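Local coordinates for protein coenzyme A transferase (Yersinia pestis, PDB 3QLI) that probably transfers coenzyme A between carboxylic acids, with acetate as a likely acceptor or product, at residues S334-L339 with G361-F366; G354-A359 with P401-R406. One frame throughout, in Å; residues are numbered along the deposited sequence.

Interaction 1: S334-L339 with G361-F366; sequences SINATL and GGQLDF
Gln363 NE2 donates to Ala337 O over 3.1 Å, the direct hydrogen bond between the end of strand 332-337 and the first turn of helix 363-372. It is bent, 141° at the hydrogen, and the donor is tilted from the carbonyl plane. The side chain gets there by extension: CG stands anti to the backbone N (chi1 167°) and the chain stays stretched beyond it, carrying the amide from the start of the helix across to the strand. A water donates to both Gln363 OE1, at 2.7 Å, and Thr338 OG1, at 2.9 Å, bridging the second amide atom to the residue after the strand. Thr404 OG1 is also hydrogen-bonded to OE1, so both ends of the amide are held, which should settle which way round it lies.

Van der Waals contacts accompany these bonds. Asn336 and Gln363 run past each other in opposite directions with amide planes only 19° apart; Asn336 CB sits 3.6 Å from Gln363 NE2, and Asn336 ND2 lies 3.9 Å from Gln363 CG. Further back along the strand, Ser334 OG rests 3.5 Å from Phe366 CB. The phenyl ring then leads away from the strand, toward Glu264 and Gln239.

The polar ends of the two strand residues are satisfied on the neighbouring strand 237-240, where Gln239 takes Ser334 OG through OE1 and Asn336 OD1 through NE2. A single glutamine thus fixes two side chains that face the helix.

Strand, connecting loop and helix belong to the open α/β sheet of the C-terminal CoA-transferase domain, and the contact lies at the C-terminal end of strand 332-337, which runs parallel to both its neighbours; Leu339 and Gln363 both belong to a CoA-binding site.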
loop_
_atom_site.group_PDB
_atom_site.type_symbol
_atom_site.label_atom_id
_atom_site.label_comp_id
_atom_site.label_asym_id
_atom_site.label_seq_id
_atom_site.Cartn_x
_atom_site.Cartn_y
_atom_site.Cartn_z
ATOM N N SER A 334 11.946 -9.420 -6.158
ATOM C CA SER A 334 10.745 -9.195 -6.952
ATOM C C SER A 334 11.136 -8.472 -8.230
ATOM O O SER A 334 11.750 -7.407 -8.177
ATOM C CB SER A 334 9.753 -8.336 -6.175
ATOM O OG SER A 334 8.760 -7.810 -7.049
ATOM N N ILE A 335 10.794 -9.057 -9.374
ATOM C CA ILE A 335 11.113 -8.457 -10.662
ATOM C C ILE A 335 9.834 -8.192 -11.437
ATOM O O ILE A 335 9.169 -9.120 -11.898
ATOM C CB ILE A 335 12.041 -9.375 -11.484
ATOM C CG1 ILE A 335 13.350 -9.619 -10.724
ATOM C CG2 ILE A 335 12.304 -8.778 -12.879
ATOM C CD1 ILE A 335 14.088 -10.902 -11.131
ATOM N N ASN A 336 9.483 -6.917 -11.545
ATOM C CA ASN A 336 8.273 -6.481 -12.232
ATOM C C ASN A 336 8.611 -5.508 -13.351
ATOM O O ASN A 336 9.631 -4.842 -13.304
ATOM C CB ASN A 336 7.334 -5.801 -11.252
ATOM C CG ASN A 336 6.698 -6.778 -10.294
ATOM O OD1 ASN A 336 6.104 -7.763 -10.719
ATOM N ND2 ASN A 336 6.833 -6.520 -9.000
ATOM N N ALA A 337 7.737 -5.414 -14.344
ATOM C CA ALA A 337 7.962 -4.509 -15.458
ATOM C C ALA A 337 7.041 -3.306 -15.313
ATOM O O ALA A 337 6.061 -3.365 -14.586
ATOM C CB ALA A 337 7.688 -5.234 -16.768
ATOM N N THR A 338 7.355 -2.209 -15.991
ATOM C CA THR A 338 6.441 -1.078 -16.004
ATOM C C THR A 338 6.429 -0.437 -17.389
ATOM O O THR A 338 7.225 -0.806 -18.250
ATOM C CB THR A 338 6.825 -0.051 -14.931
ATOM O OG1 THR A 338 5.815 0.957 -14.860
ATOM C CG2 THR A 338 8.175 0.594 -15.269
ATOM N N LEU A 339 5.516 0.502 -17.618
ATOM C CA LEU A 339 5.464 1.198 -18.907
ATOM C C LEU A 339 6.195 2.539 -18.839
ATOM O O LEU A 339 6.843 2.958 -19.795
ATOM C CB LEU A 339 4.009 1.411 -19.354
ATOM C CG LEU A 339 3.259 0.117 -19.682
ATOM C CD1 LEU A 339 1.861 0.423 -20.207
ATOM C CD2 LEU A 339 4.040 -0.708 -20.702
ATOM N N GLY A 361 -3.511 -4.930 -9.850
ATOM C CA GLY A 361 -2.626 -6.082 -9.928
ATOM C C GLY A 361 -1.726 -6.208 -8.707
ATOM O O GLY A 361 -1.671 -5.308 -7.876
ATOM N N GLY A 362 -1.011 -7.321 -8.602
ATOM C CA GLY A 362 -0.196 -7.593 -7.432
ATOM C C GLY A 362 1.185 -6.965 -7.419
ATOM O O GLY A 362 1.971 -7.219 -6.501
ATOM N N GLN A 363 1.507 -6.147 -8.417
ATOM C CA GLN A 363 2.847 -5.555 -8.460
ATOM C C GLN A 363 3.228 -4.940 -7.119
ATOM O O GLN A 363 4.269 -5.274 -6.551
ATOM C CB GLN A 363 2.992 -4.514 -9.580
ATOM C CG GLN A 363 4.266 -3.652 -9.445
ATOM C CD GLN A 363 4.624 -2.870 -10.715
ATOM O OE1 GLN A 363 4.906 -1.675 -10.657
ATOM N NE2 GLN A 363 4.614 -3.549 -11.859
ATOM N N LEU A 364 2.376 -4.061 -6.591
ATOM C CA LEU A 364 2.736 -3.342 -5.378
ATOM C C LEU A 364 2.865 -4.266 -4.165
ATOM O O LEU A 364 3.650 -3.992 -3.264
ATOM C CB LEU A 364 1.749 -2.200 -5.100
ATOM C CG LEU A 364 2.094 -1.270 -3.935
ATOM C CD1 LEU A 364 3.495 -0.638 -4.096
ATOM C CD2 LEU A 364 1.039 -0.193 -3.830
ATOM N N ASP A 365 2.081 -5.343 -4.119
ATOM C CA ASP A 365 2.217 -6.322 -3.039
ATOM C C ASP A 365 3.661 -6.812 -2.941
ATOM O O ASP A 365 4.210 -6.951 -1.855
ATOM C CB ASP A 365 1.326 -7.542 -3.277
ATOM C CG ASP A 365 -0.144 -7.179 -3.378
ATOM O OD1 ASP A 365 -0.556 -6.208 -2.717
ATOM O OD2 ASP A 365 -0.866 -7.858 -4.130
ATOM N N PHE A 366 4.258 -7.090 -4.093
ATOM C CA PHE A 366 5.608 -7.637 -4.118
ATOM C C PHE A 366 6.680 -6.553 -3.979
ATOM O O PHE A 366 7.755 -6.808 -3.444
ATOM C CB PHE A 366 5.804 -8.512 -5.363
ATOM C CG PHE A 366 5.351 -9.936 -5.146
ATOM C CD1 PHE A 366 6.212 -10.857 -4.570
ATOM C CD2 PHE A 366 4.045 -10.322 -5.427
ATOM C CE1 PHE A 366 5.799 -12.150 -4.312
ATOM C CE2 PHE A 366 3.622 -11.631 -5.175
ATOM C CZ PHE A 366 4.502 -12.540 -4.622
HETATM O O HOH W 1 4.338 0.168 -12.482
#

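Interaction 2: G354-A359 with P401-R406; sequences GHQYSA and PVTTPR
Gln356 reaches from the loop preceding helix 363-372 into the segment 401-406, whose Thr403 and Thr404 form a classic beta bulge opposite Cys347. Its side chain can be followed outward. CB packs 4.0 Å from Pro401 CB, aliphatic against aliphatic, and is also near Pro401 O, at 3.7 Å. CG, anti to the backbone N, comes within 3.5 Å of Val402 O, and a bend at chi2 (54°) then turns the amide along the backbone of 401-403. CD lies 3.5 Å from both Val402 O and Thr403 OG1.

At the tip the two amide atoms have different tasks. NE2 donates to Pro401 O over 3.0 Å in a nearly straight bond, 164° at the hydrogen. The acceptor lies close to the plane of the glutamine amide, but the donor stands above the proline carbonyl plane. Asn348 OD1 is a further partner of NE2. OE1 accepts twice, from Ser358 and from Thr403, whose OG1 comes in steeply to the C=O, at 104° and tilted from its plane. Two donors on the oxygen and two acceptors on the nitrogen should settle the amide's orientation.

Thr403 crosses Gln356 at about a right angle, and its OG1 is also hydrogen-bonded to Ser349 N. Ser358 is a CoA-site residue, so the glutamine ties that site's loop to the bulge. The backbone of the same glutamine faces the dimer partner, Gln356 O taking a bond from Arg406 NH2 of the second subunit. Ser358 OG donates to Gln356 OE1 over 2.7 Å, in the plane of that carbonyl.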
loop_
_atom_site.group_PDB
_atom_site.type_symbol
_atom_site.label_atom_id
_atom_site.label_comp_id
_atom_site.label_asym_id
_atom_site.label_seq_id
_atom_site.Cartn_x
_atom_site.Cartn_y
_atom_site.Cartn_z
ATOM N N GLY A 354 -4.265 8.468 -18.991
ATOM C CA GLY A 354 -5.063 9.210 -18.030
ATOM C C GLY A 354 -5.763 8.333 -17.008
ATOM O O GLY A 354 -6.216 8.820 -15.966
ATOM N N HIS A 355 -5.846 7.037 -17.297
ATOM C CA HIS A 355 -6.535 6.101 -16.411
ATOM C C HIS A 355 -5.567 5.291 -15.574
ATOM O O HIS A 355 -4.349 5.314 -15.798
ATOM C CB HIS A 355 -7.428 5.156 -17.219
ATOM C CG HIS A 355 -8.491 5.861 -17.996
ATOM N ND1 HIS A 355 -9.749 6.106 -17.486
ATOM C CD2 HIS A 355 -8.481 6.390 -19.244
ATOM C CE1 HIS A 355 -10.469 6.748 -18.387
ATOM N NE2 HIS A 355 -9.723 6.935 -19.462
ATOM N N GLN A 356 -6.111 4.561 -14.608
ATOM C CA GLN A 356 -5.285 3.697 -13.780
ATOM C C GLN A 356 -6.118 2.494 -13.352
ATOM O O GLN A 356 -6.862 2.558 -12.371
ATOM C CB GLN A 356 -4.736 4.483 -12.575
ATOM C CG GLN A 356 -3.746 3.729 -11.691
ATOM C CD GLN A 356 -2.579 3.144 -12.476
ATOM O OE1 GLN A 356 -2.476 1.928 -12.630
ATOM N NE2 GLN A 356 -1.706 4.008 -12.981
ATOM N N TYR A 357 -6.026 1.418 -14.129
ATOM C CA TYR A 357 -6.694 0.169 -13.788
ATOM C C TYR A 357 -5.672 -0.875 -13.354
ATOM O O TYR A 357 -6.035 -1.885 -12.759
ATOM C CB TYR A 357 -7.485 -0.376 -14.980
ATOM C CG TYR A 357 -8.476 0.598 -15.556
ATOM C CD1 TYR A 357 -8.287 1.145 -16.821
ATOM C CD2 TYR A 357 -9.597 0.984 -14.832
ATOM C CE1 TYR A 357 -9.189 2.039 -17.351
ATOM C CE2 TYR A 357 -10.512 1.878 -15.353
ATOM C CZ TYR A 357 -10.298 2.408 -16.610
ATOM O OH TYR A 357 -11.207 3.298 -17.133
ATOM N N SER A 358 -4.395 -0.643 -13.657
ATOM C CA SER A 358 -3.375 -1.658 -13.380
ATOM C C SER A 358 -3.006 -1.740 -11.896
ATOM O O SER A 358 -2.388 -2.708 -11.460
ATOM C CB SER A 358 -2.124 -1.470 -14.259
ATOM O OG SER A 358 -1.461 -0.258 -13.952
ATOM N N ALA A 359 -3.415 -0.745 -11.114
ATOM C CA ALA A 359 -3.112 -0.746 -9.682
ATOM C C ALA A 359 -3.813 -1.899 -8.938
ATOM O O ALA A 359 -3.485 -2.219 -7.789
ATOM C CB ALA A 359 -3.471 0.604 -9.070
ATOM N N PRO A 401 -3.242 9.154 -11.258
ATOM C CA PRO A 401 -2.887 8.128 -10.264
ATOM C C PRO A 401 -1.879 7.128 -10.818
ATOM O O PRO A 401 -1.905 6.830 -12.014
ATOM C CB PRO A 401 -4.227 7.429 -9.982
ATOM C CG PRO A 401 -5.249 8.490 -10.246
ATOM C CD PRO A 401 -4.703 9.255 -11.437
ATOM N N VAL A 402 -1.010 6.611 -9.955
ATOM C CA VAL A 402 0.099 5.777 -10.419
ATOM C C VAL A 402 -0.109 4.297 -10.100
ATOM O O VAL A 402 -1.073 3.933 -9.434
ATOM C CB VAL A 402 1.420 6.265 -9.819
ATOM C CG1 VAL A 402 1.631 7.732 -10.164
ATOM C CG2 VAL A 402 1.428 6.058 -8.303
ATOM N N THR A 403 0.780 3.438 -10.594
ATOM C CA THR A 403 0.728 2.028 -10.247
ATOM C C THR A 403 1.551 1.764 -8.997
ATOM O O THR A 403 1.054 1.189 -8.028
ATOM C CB THR A 403 1.239 1.139 -11.380
ATOM O OG1 THR A 403 0.481 1.412 -12.559
ATOM C CG2 THR A 403 1.066 -0.323 -11.012
ATOM N N THR A 404 2.815 2.181 -9.024
ATOM C CA THR A 404 3.669 2.107 -7.845
ATOM C C THR A 404 4.016 3.522 -7.403
ATOM O O THR A 404 4.659 4.266 -8.144
ATOM C CB THR A 404 4.983 1.314 -8.135
ATOM O OG1 THR A 404 4.658 -0.023 -8.523
ATOM C CG2 THR A 404 5.850 1.240 -6.907
ATOM N N PRO A 405 3.592 3.894 -6.187
ATOM C CA PRO A 405 3.817 5.234 -5.631
ATOM C C PRO A 405 5.297 5.493 -5.421
ATOM O O PRO A 405 6.065 4.550 -5.163
ATOM C CB PRO A 405 3.123 5.162 -4.263
ATOM C CG PRO A 405 2.124 4.054 -4.399
ATOM C CD PRO A 405 2.818 3.044 -5.265
ATOM N N ARG A 406 5.706 6.753 -5.500
ATOM C CA ARG A 406 7.114 7.066 -5.305
ATOM C C ARG A 406 7.566 6.690 -3.896
ATOM O O ARG A 406 8.746 6.487 -3.663
ATOM C CB ARG A 406 7.394 8.541 -5.559
ATOM C CG ARG A 406 6.842 9.478 -4.479
ATOM C CD ARG A 406 7.413 10.887 -4.655
ATOM N NE ARG A 406 6.560 11.905 -4.049
ATOM C CZ ARG A 406 6.786 13.215 -4.126
ATOM N NH1 ARG A 406 7.852 13.671 -4.772
ATOM N NH2 ARG A 406 5.942 14.070 -3.557
#

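How the interactions relate
From the N terminus, the chain runs through strand 332-337, strand 347-348 and the loop 354-359 before reaching helix 363-372, where interaction 1 closes a loop with 21 residues between its segments. It continues through strand 377-381 to 401-406, and interaction 2 closes a longer loop with 41 between. The two loops cross instead of nesting, because 354-359 lies inside the first and 361-366 inside the second. Their centres are 11 Å apart. They join at Gln363 and Thr404, and Leu364 packs on Pro405. Together they tie the mixed sheet that contains strand 332-337 and the helix start to two loops near the CoA site and the subunit interface.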